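Local coordinates for salicylate carboxymethyltransferase (Clarkia breweri, PDB 1M6E), which transfers a methyl group from S-adenosyl-L-methionine to the carboxyl group of salicylic acid, giving the volatile ester methyl salicylate, at residues I55-C60 with F68-L73; I94-L99 with C121-V126. One frame throughout, in Å; residues are numbered along the deposited sequence.

Interaction 1 of 2, residues I55-C60 with F68-L73. With SAH (S-adenosyl-L-homocysteine), chain C.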
ATOM      1  N   ILE A  55       4.721  -1.505 -15.865  1.00 45.00           N
ATOM      2  CA  ILE A  55       5.810  -2.211 -15.226  1.00 46.49           C
ATOM      3  C   ILE A  55       5.365  -2.621 -13.829  1.00 43.77           C
ATOM      4  O   ILE A  55       4.581  -1.907 -13.202  1.00 47.03           O
ATOM      5  CB  ILE A  55       7.008  -1.282 -15.109  1.00 58.87           C
ATOM      6  CG1 ILE A  55       7.288  -0.661 -16.476  1.00 73.61           C
ATOM      7  CG2 ILE A  55       8.214  -2.037 -14.575  1.00 62.40           C
ATOM      8  CD1 ILE A  55       8.534   0.211 -16.522  1.00 88.24           C
ATOM      9  N   ALA A  56       5.880  -3.746 -13.336  1.00 33.60           N
ATOM     10  CA  ALA A  56       5.514  -4.240 -12.007  1.00 29.91           C
ATOM     11  C   ALA A  56       6.650  -4.935 -11.291  1.00 31.24           C
ATOM     12  O   ALA A  56       7.089  -5.983 -11.752  1.00 42.58           O
ATOM     13  CB  ALA A  56       4.361  -5.214 -12.139  1.00 32.50           C
ATOM     14  N   ASP A  57       7.121  -4.397 -10.165  1.00 27.14           N
ATOM     15  CA  ASP A  57       8.215  -5.041  -9.420  1.00 35.34           C
ATOM     16  C   ASP A  57       7.650  -6.111  -8.477  1.00 32.93           C
ATOM     17  O   ASP A  57       6.759  -5.852  -7.691  1.00 48.68           O
ATOM     18  CB  ASP A  57       9.041  -4.018  -8.616  1.00 40.10           C
ATOM     19  CG  ASP A  57      10.475  -4.544  -8.247  1.00 71.72           C
ATOM     20  OD1 ASP A  57      10.620  -5.602  -7.567  1.00 61.62           O
ATOM     21  OD2 ASP A  57      11.472  -3.882  -8.642  1.00 75.60           O
ATOM     22  N   LEU A  58       8.160  -7.324  -8.568  1.00 33.91           N
ATOM     23  CA  LEU A  58       7.679  -8.405  -7.737  1.00 39.47           C
ATOM     24  C   LEU A  58       8.695  -8.718  -6.649  1.00 49.40           C
ATOM     25  O   LEU A  58       9.847  -9.073  -6.939  1.00 52.56           O
ATOM     26  CB  LEU A  58       7.405  -9.629  -8.617  1.00 36.08           C
ATOM     27  CG  LEU A  58       5.937  -9.899  -8.997  1.00 39.00           C
ATOM     28  CD1 LEU A  58       5.098  -8.635  -9.009  1.00 38.99           C
ATOM     29  CD2 LEU A  58       5.899 -10.546 -10.346  1.00 23.87           C
ATOM     30  N   GLY A  59       8.257  -8.582  -5.397  1.00 51.21           N
ATOM     31  CA  GLY A  59       9.133  -8.828  -4.272  1.00 47.59           C
ATOM     32  C   GLY A  59      10.015  -7.613  -4.062  1.00 50.82           C
ATOM     33  O   GLY A  59      11.214  -7.731  -3.805  1.00 49.25           O
ATOM     34  N   CYS A  60       9.421  -6.432  -4.209  1.00 55.80           N
ATOM     35  CA  CYS A  60      10.124  -5.157  -4.010  1.00 57.28           C
ATOM     36  C   CYS A  60      10.257  -5.130  -2.515  1.00 58.33           C
ATOM     37  O   CYS A  60      10.007  -6.137  -1.869  1.00 72.46           O
ATOM     38  CB  CYS A  60       9.245  -3.977  -4.450  1.00 57.90           C
ATOM     39  SG  CYS A  60       7.672  -3.778  -3.493  1.00 57.58           S
ATOM     40  N   PHE A  68      13.891   1.686  -7.488  1.00 61.17           N
ATOM     41  CA  PHE A  68      15.139   1.772  -8.224  1.00 54.56           C
ATOM     42  C   PHE A  68      15.082   1.229  -9.640  1.00 52.72           C
ATOM     43  O   PHE A  68      15.444   1.921 -10.586  1.00 54.88           O
ATOM     44  CB  PHE A  68      16.255   1.072  -7.453  1.00 55.65           C
ATOM     45  CG  PHE A  68      17.640   1.342  -7.993  1.00 62.76           C
ATOM     46  CD1 PHE A  68      18.058   2.635  -8.275  1.00 62.17           C
ATOM     47  CD2 PHE A  68      18.532   0.297  -8.214  1.00 72.48           C
ATOM     48  CE1 PHE A  68      19.342   2.879  -8.773  1.00 54.42           C
ATOM     49  CE2 PHE A  68      19.818   0.540  -8.710  1.00 71.80           C
ATOM     50  CZ  PHE A  68      20.217   1.835  -8.989  1.00 61.12           C
ATOM     51  N   ALA A  69      14.629   0.002  -9.822  1.00 48.13           N
ATOM     52  CA  ALA A  69      14.609  -0.513 -11.180  1.00 48.35           C
ATOM     53  C   ALA A  69      13.443  -0.032 -12.032  1.00 54.22           C
ATOM     54  O   ALA A  69      13.585   0.197 -13.236  1.00 59.53           O
ATOM     55  CB  ALA A  69      14.634  -1.981 -11.150  1.00 28.01           C
ATOM     56  N   VAL A  70      12.287   0.131 -11.410  1.00 55.69           N
ATOM     57  CA  VAL A  70      11.115   0.575 -12.134  1.00 56.27           C
ATOM     58  C   VAL A  70      11.303   2.041 -12.479  1.00 53.31           C
ATOM     59  O   VAL A  70      10.434   2.685 -13.048  1.00 63.49           O
ATOM     60  CB  VAL A  70       9.866   0.390 -11.259  1.00 62.04           C
ATOM     61  CG1 VAL A  70       8.617   0.484 -12.107  1.00 68.57           C
ATOM     62  CG2 VAL A  70       9.927  -0.962 -10.552  1.00 71.01           C
ATOM     63  N   THR A  71      12.471   2.554 -12.145  1.00 48.67           N
ATOM     64  CA  THR A  71      12.799   3.956 -12.343  1.00 52.00           C
ATOM     65  C   THR A  71      13.944   4.099 -13.321  1.00 53.71           C
ATOM     66  O   THR A  71      14.459   5.176 -13.543  1.00 56.46           O
ATOM     67  CB  THR A  71      13.227   4.582 -10.986  1.00 58.42           C
ATOM     68  OG1 THR A  71      12.730   5.910 -10.881  1.00 54.22           O
ATOM     69  CG2 THR A  71      14.736   4.632 -10.852  1.00 62.40           C
ATOM     70  N   GLU A  72      14.362   2.992 -13.892  1.00 62.86           N
ATOM     71  CA  GLU A  72      15.465   3.019 -14.809  1.00 56.28           C
ATOM     72  C   GLU A  72      14.950   2.305 -16.023  1.00 62.27           C
ATOM     73  O   GLU A  72      15.718   1.817 -16.848  1.00 69.97           O
ATOM     74  CB  GLU A  72      16.625   2.261 -14.211  1.00 57.17           C
ATOM     75  CG  GLU A  72      17.938   2.634 -14.836  1.00 87.71           C
ATOM     76  CD  GLU A  72      18.452   3.981 -14.353  1.00 94.87           C
ATOM     77  OE1 GLU A  72      17.622   4.815 -13.915  1.00 93.02           O
ATOM     78  OE2 GLU A  72      19.688   4.195 -14.426  1.00 93.54           O
ATOM     79  N   LEU A  73      13.624   2.206 -16.085  1.00 64.34           N
ATOM     80  CA  LEU A  73      12.923   1.573 -17.192  1.00 64.00           C
ATOM     81  C   LEU A  73      12.123   2.693 -17.770  1.00 63.49           C
ATOM     82  O   LEU A  73      12.115   2.900 -18.970  1.00 72.57           O
ATOM     83  CB  LEU A  73      11.963   0.478 -16.718  1.00 62.37           C
ATOM     84  CG  LEU A  73      12.547  -0.822 -16.153  1.00 62.67           C
ATOM     85  CD1 LEU A  73      11.431  -1.842 -16.048  1.00 60.11           C
ATOM     86  CD2 LEU A  73      13.663  -1.368 -17.046  1.00 56.84           C
TER
HETATM   87  N   SAH C2814      13.842  -6.501  -4.763  1.00 56.48           N
HETATM   88  CA  SAH C2814      14.745  -5.820  -3.725  1.00 64.42           C
HETATM   89  CB  SAH C2814      14.807  -6.551  -2.370  1.00 56.91           C
HETATM   90  CG  SAH C2814      13.977  -7.757  -2.234  1.00 57.98           C
HETATM   91  SD  SAH C2814      14.042  -8.690  -0.664  1.00 45.74           S
HETATM   92  C   SAH C2814      16.211  -5.719  -4.145  1.00 73.38           C
HETATM   93  O   SAH C2814      16.587  -6.195  -5.258  1.00 83.12           O
HETATM   94  OXT SAH C2814      16.966  -5.124  -3.268  1.00 65.20           O
HETATM   95  C5' SAH C2814      12.812  -9.866  -1.117  1.00 56.58           C
HETATM   96  C4' SAH C2814      11.287  -9.503  -0.833  1.00 42.83           C
HETATM   97  O4' SAH C2814      10.620 -10.687  -1.376  1.00 32.53           O
HETATM   98  C3' SAH C2814      10.903  -9.563   0.694  1.00 43.28           C
HETATM   99  O3' SAH C2814      10.440  -8.182   1.198  1.00 33.08           O
HETATM  100  C2' SAH C2814       9.772 -10.487   0.773  1.00 31.51           C
HETATM  101  O2' SAH C2814       8.691 -10.242   1.607  1.00 48.33           O
HETATM  102  C1' SAH C2814       9.480 -10.763  -0.781  1.00 28.19           C
HETATM  103  N9  SAH C2814       8.823 -12.038  -0.964  1.00 29.13           N
HETATM  104  C8  SAH C2814       9.150 -13.299  -0.514  1.00 31.37           C
HETATM  105  N7  SAH C2814       8.296 -14.220  -0.853  1.00 37.09           N
HETATM  106  C5  SAH C2814       7.358 -13.516  -1.570  1.00 35.25           C
HETATM  107  C6  SAH C2814       6.163 -13.904  -2.216  1.00 39.85           C
HETATM  108  N6  SAH C2814       5.760 -15.175  -2.190  1.00 52.26           N
HETATM  109  N1  SAH C2814       5.390 -12.965  -2.888  1.00 30.71           N
HETATM  110  C2  SAH C2814       5.819 -11.662  -2.899  1.00 35.78           C
HETATM  111  N3  SAH C2814       6.948 -11.186  -2.302  1.00 35.76           N
HETATM  112  C4  SAH C2814       7.673 -12.171  -1.652  1.00 31.84           C
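Ile55, Asp57, Val70 and Leu73 meet where the first strand of the Rossmann-like methyltransferase sheet, 52-58, packs against the chain that leads into helix 74-82. The contact across the segments is apolar, with no hydrogen bond between them. Ile55 supplies two branches. Its CG2 lies 3.6 Å from Val70 CG1, the two branched chains passing alongside in opposing senses, and also reaches Leu73 CD1 at 3.5 Å. Its CD1 extends further to Leu73 CB and CD1. Val70 divides its methyls between strand residues on the same face: with CG1 anti to the backbone N (chi1 -165°), CG1 serves Ile55, while CG2 touches Asp57 CB at 3.7 Å.

The carboxylate of Asp57 takes part as well. Its OD2 rests 3.8 Å from Val70 CG2 and is also hydrogen-bonded to His144 ND1 on strand 143-146, which satisfies this oxygen in the buried interior.

Past the strand the chain turns through Gly59, whose phi of 80° lies in a region that favours glycine. This glycine-containing loop after the first strand is one of the cofactor-binding elements of Rossmann-fold methyltransferases, and here the SAH amino N donates a 3.1 Å hydrogen bond to Gly59 O.

Interaction 2 of 2, residues I94-L99 with C121-V126; sequences IFLNDL and CFINGV. With SAH (S-adenosyl-L-homocysteine), chain C.
The beta-alpha-beta unit of strand 91-98, helix 104-108 and strand 121-127 brings Ile94-Asn97 into parallel register with Ile123-Val126, the strand directions diverging by 23°. Backbone bonds alternate as expected of parallel strands. Ile94 N binds Phe122 O, and Asn124 N returns to Ile94 O; Leu96 N binds Asn124 O at 2.7 Å with an N-H...O angle of 164°, and Val126 N meets Leu96 O. Asn124 ND2 adds a weak bond to Ile94 O.

On one face of the pair, Ile94 and Ile123 lie side by side, and Leu96 CD1 approaches Ile123 CG2 at 3.9 Å. The other face carries Phe95, Asn124, Asn97 and Val126. Here Phe95 CD2 is 3.5 Å from Val126 CG2, while its ring runs alongside the Asn124 amide, the planes 34° apart. Asn97 ND2 donates to Val126 O at 2.9 Å, meeting the carbonyl head-on, but this oxygen sits tilted out of the amide plane and the bond is bent. ND2 also donates to Gly128 O, so two carbonyls fix the amide. Gly125 makes backbone hydrogen bonds to the second subunit.

Where strand 91-98 ends, Asp98 OD1 accepts a hydrogen bond from SAH O2' at 2.7 Å, and Leu99 CD2 packs 3.6 Å from C6 of the adenine. An acidic residue bound to the ribose at the end of the second strand is typical of Rossmann-fold methyltransferases.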
ATOM      1  N   ILE A  94       2.742   1.655 -12.431  1.00 47.03           N
ATOM      2  CA  ILE A  94       3.551   0.805 -11.591  1.00 40.87           C
ATOM      3  C   ILE A  94       2.875  -0.006 -10.500  1.00 33.02           C
ATOM      4  O   ILE A  94       1.981   0.459  -9.794  1.00 30.98           O
ATOM      5  CB  ILE A  94       4.625   1.642 -10.963  1.00 36.82           C
ATOM      6  CG1 ILE A  94       5.361   2.389 -12.059  1.00 30.31           C
ATOM      7  CG2 ILE A  94       5.546   0.767 -10.148  1.00 43.98           C
ATOM      8  CD1 ILE A  94       6.491   3.216 -11.508  1.00 47.55           C
ATOM      9  N   PHE A  95       3.346  -1.234 -10.364  1.00 21.59           N
ATOM     10  CA  PHE A  95       2.829  -2.149  -9.369  1.00 20.56           C
ATOM     11  C   PHE A  95       3.936  -2.698  -8.489  1.00 27.59           C
ATOM     12  O   PHE A  95       4.738  -3.507  -8.967  1.00 24.30           O
ATOM     13  CB  PHE A  95       2.108  -3.288 -10.076  1.00 16.89           C
ATOM     14  CG  PHE A  95       0.811  -2.875 -10.679  1.00 21.31           C
ATOM     15  CD1 PHE A  95       0.700  -2.648 -12.034  1.00 30.45           C
ATOM     16  CD2 PHE A  95      -0.288  -2.622  -9.863  1.00 29.05           C
ATOM     17  CE1 PHE A  95      -0.495  -2.162 -12.571  1.00 35.96           C
ATOM     18  CE2 PHE A  95      -1.473  -2.140 -10.382  1.00 36.29           C
ATOM     19  CZ  PHE A  95      -1.579  -1.907 -11.734  1.00 31.27           C
ATOM     20  N   LEU A  96       3.980  -2.257  -7.224  1.00 25.55           N
ATOM     21  CA  LEU A  96       4.984  -2.713  -6.255  1.00 22.56           C
ATOM     22  C   LEU A  96       4.331  -3.808  -5.432  1.00 37.08           C
ATOM     23  O   LEU A  96       3.366  -3.559  -4.693  1.00 34.99           O
ATOM     24  CB  LEU A  96       5.405  -1.595  -5.322  1.00 20.54           C
ATOM     25  CG  LEU A  96       5.883  -0.305  -5.970  1.00 29.63           C
ATOM     26  CD1 LEU A  96       6.197   0.675  -4.888  1.00 19.52           C
ATOM     27  CD2 LEU A  96       7.078  -0.556  -6.877  1.00 17.66           C
ATOM     28  N   ASN A  97       4.858  -5.024  -5.583  1.00 37.02           N
ATOM     29  CA  ASN A  97       4.332  -6.192  -4.904  1.00 35.98           C
ATOM     30  C   ASN A  97       5.192  -6.835  -3.845  1.00 38.31           C
ATOM     31  O   ASN A  97       6.406  -7.026  -3.987  1.00 35.64           O
ATOM     32  CB  ASN A  97       3.965  -7.286  -5.905  1.00 39.09           C
ATOM     33  CG  ASN A  97       3.865  -8.670  -5.249  1.00 44.22           C
ATOM     34  OD1 ASN A  97       4.839  -9.444  -5.190  1.00 36.20           O
ATOM     35  ND2 ASN A  97       2.689  -8.972  -4.735  1.00 44.21           N
ATOM     36  N   ASP A  98       4.532  -7.196  -2.767  1.00 31.82           N
ATOM     37  CA  ASP A  98       5.244  -7.879  -1.749  1.00 36.43           C
ATOM     38  C   ASP A  98       4.252  -8.539  -0.864  1.00 39.12           C
ATOM     39  O   ASP A  98       3.045  -8.365  -1.069  1.00 46.08           O
ATOM     40  CB  ASP A  98       6.142  -6.943  -0.981  1.00 30.33           C
ATOM     41  CG  ASP A  98       7.259  -7.686  -0.310  1.00 40.97           C
ATOM     42  OD1 ASP A  98       6.930  -8.513   0.566  1.00 49.98           O
ATOM     43  OD2 ASP A  98       8.441  -7.478  -0.667  1.00 26.86           O
ATOM     44  N   LEU A  99       4.745  -9.330   0.090  1.00 33.60           N
ATOM     45  CA  LEU A  99       3.848 -10.038   0.985  1.00 36.94           C
ATOM     46  C   LEU A  99       3.179  -9.026   1.866  1.00 39.35           C
ATOM     47  O   LEU A  99       3.704  -7.919   2.053  1.00 26.17           O
ATOM     48  CB  LEU A  99       4.606 -11.058   1.836  1.00 35.76           C
ATOM     49  CG  LEU A  99       5.079 -12.247   1.018  1.00 31.87           C
ATOM     50  CD1 LEU A  99       5.818 -13.179   1.901  1.00 14.61           C
ATOM     51  CD2 LEU A  99       3.897 -12.927   0.386  1.00 34.87           C
ATOM     52  N   CYS A 121       3.721   8.893 -13.246  1.00 74.58           N
ATOM     53  CA  CYS A 121       3.781   7.505 -12.835  1.00 67.39           C
ATOM     54  C   CYS A 121       2.814   7.188 -11.717  1.00 58.59           C
ATOM     55  O   CYS A 121       3.008   7.538 -10.557  1.00 65.27           O
ATOM     56  CB  CYS A 121       5.188   7.136 -12.395  1.00 62.93           C
ATOM     57  SG  CYS A 121       6.436   7.861 -13.431  1.00 85.75           S
ATOM     58  N   PHE A 122       1.757   6.507 -12.076  1.00 42.22           N
ATOM     59  CA  PHE A 122       0.801   6.134 -11.087  1.00 47.50           C
ATOM     60  C   PHE A 122       1.295   4.898 -10.314  1.00 46.05           C
ATOM     61  O   PHE A 122       1.320   3.782 -10.847  1.00 36.68           O
ATOM     62  CB  PHE A 122      -0.496   5.914 -11.825  1.00 49.27           C
ATOM     63  CG  PHE A 122      -0.865   7.083 -12.677  1.00 35.40           C
ATOM     64  CD1 PHE A 122      -0.907   6.984 -14.040  1.00 44.62           C
ATOM     65  CD2 PHE A 122      -1.194   8.289 -12.094  1.00 44.41           C
ATOM     66  CE1 PHE A 122      -1.279   8.063 -14.802  1.00 29.32           C
ATOM     67  CE2 PHE A 122      -1.565   9.370 -12.843  1.00 19.85           C
ATOM     68  CZ  PHE A 122      -1.610   9.252 -14.201  1.00 39.62           C
ATOM     69  N   ILE A 123       1.705   5.099  -9.062  1.00 41.43           N
ATOM     70  CA  ILE A 123       2.191   3.970  -8.280  1.00 42.13           C
ATOM     71  C   ILE A 123       1.119   3.255  -7.493  1.00 37.23           C
ATOM     72  O   ILE A 123       0.244   3.883  -6.904  1.00 46.79           O
ATOM     73  CB  ILE A 123       3.305   4.368  -7.319  1.00 37.46           C
ATOM     74  CG1 ILE A 123       4.549   4.730  -8.127  1.00 38.35           C
ATOM     75  CG2 ILE A 123       3.603   3.207  -6.366  1.00 30.83           C
ATOM     76  CD1 ILE A 123       5.696   5.194  -7.319  1.00 37.55           C
ATOM     77  N   ASN A 124       1.205   1.930  -7.499  1.00 32.79           N
ATOM     78  CA  ASN A 124       0.250   1.081  -6.817  1.00 31.51           C
ATOM     79  C   ASN A 124       0.969  -0.031  -6.072  1.00 33.06           C
ATOM     80  O   ASN A 124       1.821  -0.711  -6.654  1.00 40.38           O
ATOM     81  CB  ASN A 124      -0.719   0.441  -7.827  1.00 34.79           C
ATOM     82  CG  ASN A 124      -1.421   1.464  -8.711  1.00 41.43           C
ATOM     83  OD1 ASN A 124      -2.130   2.341  -8.226  1.00 54.12           O
ATOM     84  ND2 ASN A 124      -1.230   1.348 -10.017  1.00 47.07           N
ATOM     85  N   GLY A 125       0.630  -0.208  -4.792  1.00 24.52           N
ATOM     86  CA  GLY A 125       1.184  -1.296  -3.984  1.00 26.57           C
ATOM     87  C   GLY A 125       0.220  -2.494  -4.067  1.00 23.74           C
ATOM     88  O   GLY A 125      -0.959  -2.328  -3.858  1.00 28.01           O
ATOM     89  N   VAL A 126       0.710  -3.682  -4.402  1.00 23.51           N
ATOM     90  CA  VAL A 126      -0.126  -4.887  -4.541  1.00 28.78           C
ATOM     91  C   VAL A 126       0.255  -5.936  -3.495  1.00 27.66           C
ATOM     92  O   VAL A 126       1.135  -6.755  -3.736  1.00 27.32           O
ATOM     93  CB  VAL A 126       0.128  -5.537  -5.888  1.00 32.82           C
ATOM     94  CG1 VAL A 126      -0.613  -6.820  -5.973  1.00 30.20           C
ATOM     95  CG2 VAL A 126      -0.226  -4.596  -6.989  1.00 32.07           C
TER
HETATM   96  N   SAH C2814      13.842  -6.501  -4.763  1.00 56.48           N
HETATM   97  CA  SAH C2814      14.745  -5.820  -3.725  1.00 64.42           C
HETATM   98  CB  SAH C2814      14.807  -6.551  -2.370  1.00 56.91           C
HETATM   99  CG  SAH C2814      13.977  -7.757  -2.234  1.00 57.98           C
HETATM  100  SD  SAH C2814      14.042  -8.690  -0.664  1.00 45.74           S
HETATM  101  C   SAH C2814      16.211  -5.719  -4.145  1.00 73.38           C
HETATM  102  O   SAH C2814      16.587  -6.195  -5.258  1.00 83.12           O
HETATM  103  OXT SAH C2814      16.966  -5.124  -3.268  1.00 65.20           O
HETATM  104  C5' SAH C2814      12.812  -9.866  -1.117  1.00 56.58           C
HETATM  105  C4' SAH C2814      11.287  -9.503  -0.833  1.00 42.83           C
HETATM  106  O4' SAH C2814      10.620 -10.687  -1.376  1.00 32.53           O
HETATM  107  C3' SAH C2814      10.903  -9.563   0.694  1.00 43.28           C
HETATM  108  O3' SAH C2814      10.440  -8.182   1.198  1.00 33.08           O
HETATM  109  C2' SAH C2814       9.772 -10.487   0.773  1.00 31.51           C
HETATM  110  O2' SAH C2814       8.691 -10.242   1.607  1.00 48.33           O
HETATM  111  C1' SAH C2814       9.480 -10.763  -0.781  1.00 28.19           C
HETATM  112  N9  SAH C2814       8.823 -12.038  -0.964  1.00 29.13           N
HETATM  113  C8  SAH C2814       9.150 -13.299  -0.514  1.00 31.37           C
HETATM  114  N7  SAH C2814       8.296 -14.220  -0.853  1.00 37.09           N
HETATM  115  C5  SAH C2814       7.358 -13.516  -1.570  1.00 35.25           C
HETATM  116  C6  SAH C2814       6.163 -13.904  -2.216  1.00 39.85           C
HETATM  117  N6  SAH C2814       5.760 -15.175  -2.190  1.00 52.26           N
HETATM  118  N1  SAH C2814       5.390 -12.965  -2.888  1.00 30.71           N
HETATM  119  C2  SAH C2814       5.819 -11.662  -2.899  1.00 35.78           C
HETATM  120  N3  SAH C2814       6.948 -11.186  -2.302  1.00 35.76           N
HETATM  121  C4  SAH C2814       7.673 -12.171  -1.652  1.00 31.84           C

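From the N terminus, interaction 1 closes first: 68-73 comes back onto 55-60 after seven intervening residues. Interaction 2 follows in series, 94-99 pairing with 121-126 across a loop of 21 residues that includes helix 104-108, so the two loops neither nest nor cross. Strands 52-58 and 91-98 are neighbours in one sheet, and probable hydrogen bonds join the contacts there: Asn97 N to Asp57 O at 3.0 Å and Gly59 N to Asn97 O at 2.8 Å. Val70 CG1 also packs against Ile94 CD1 at 3.5 Å. Both contacts lead to SAH, Gly59 holding its amino group and Asp98 its ribose.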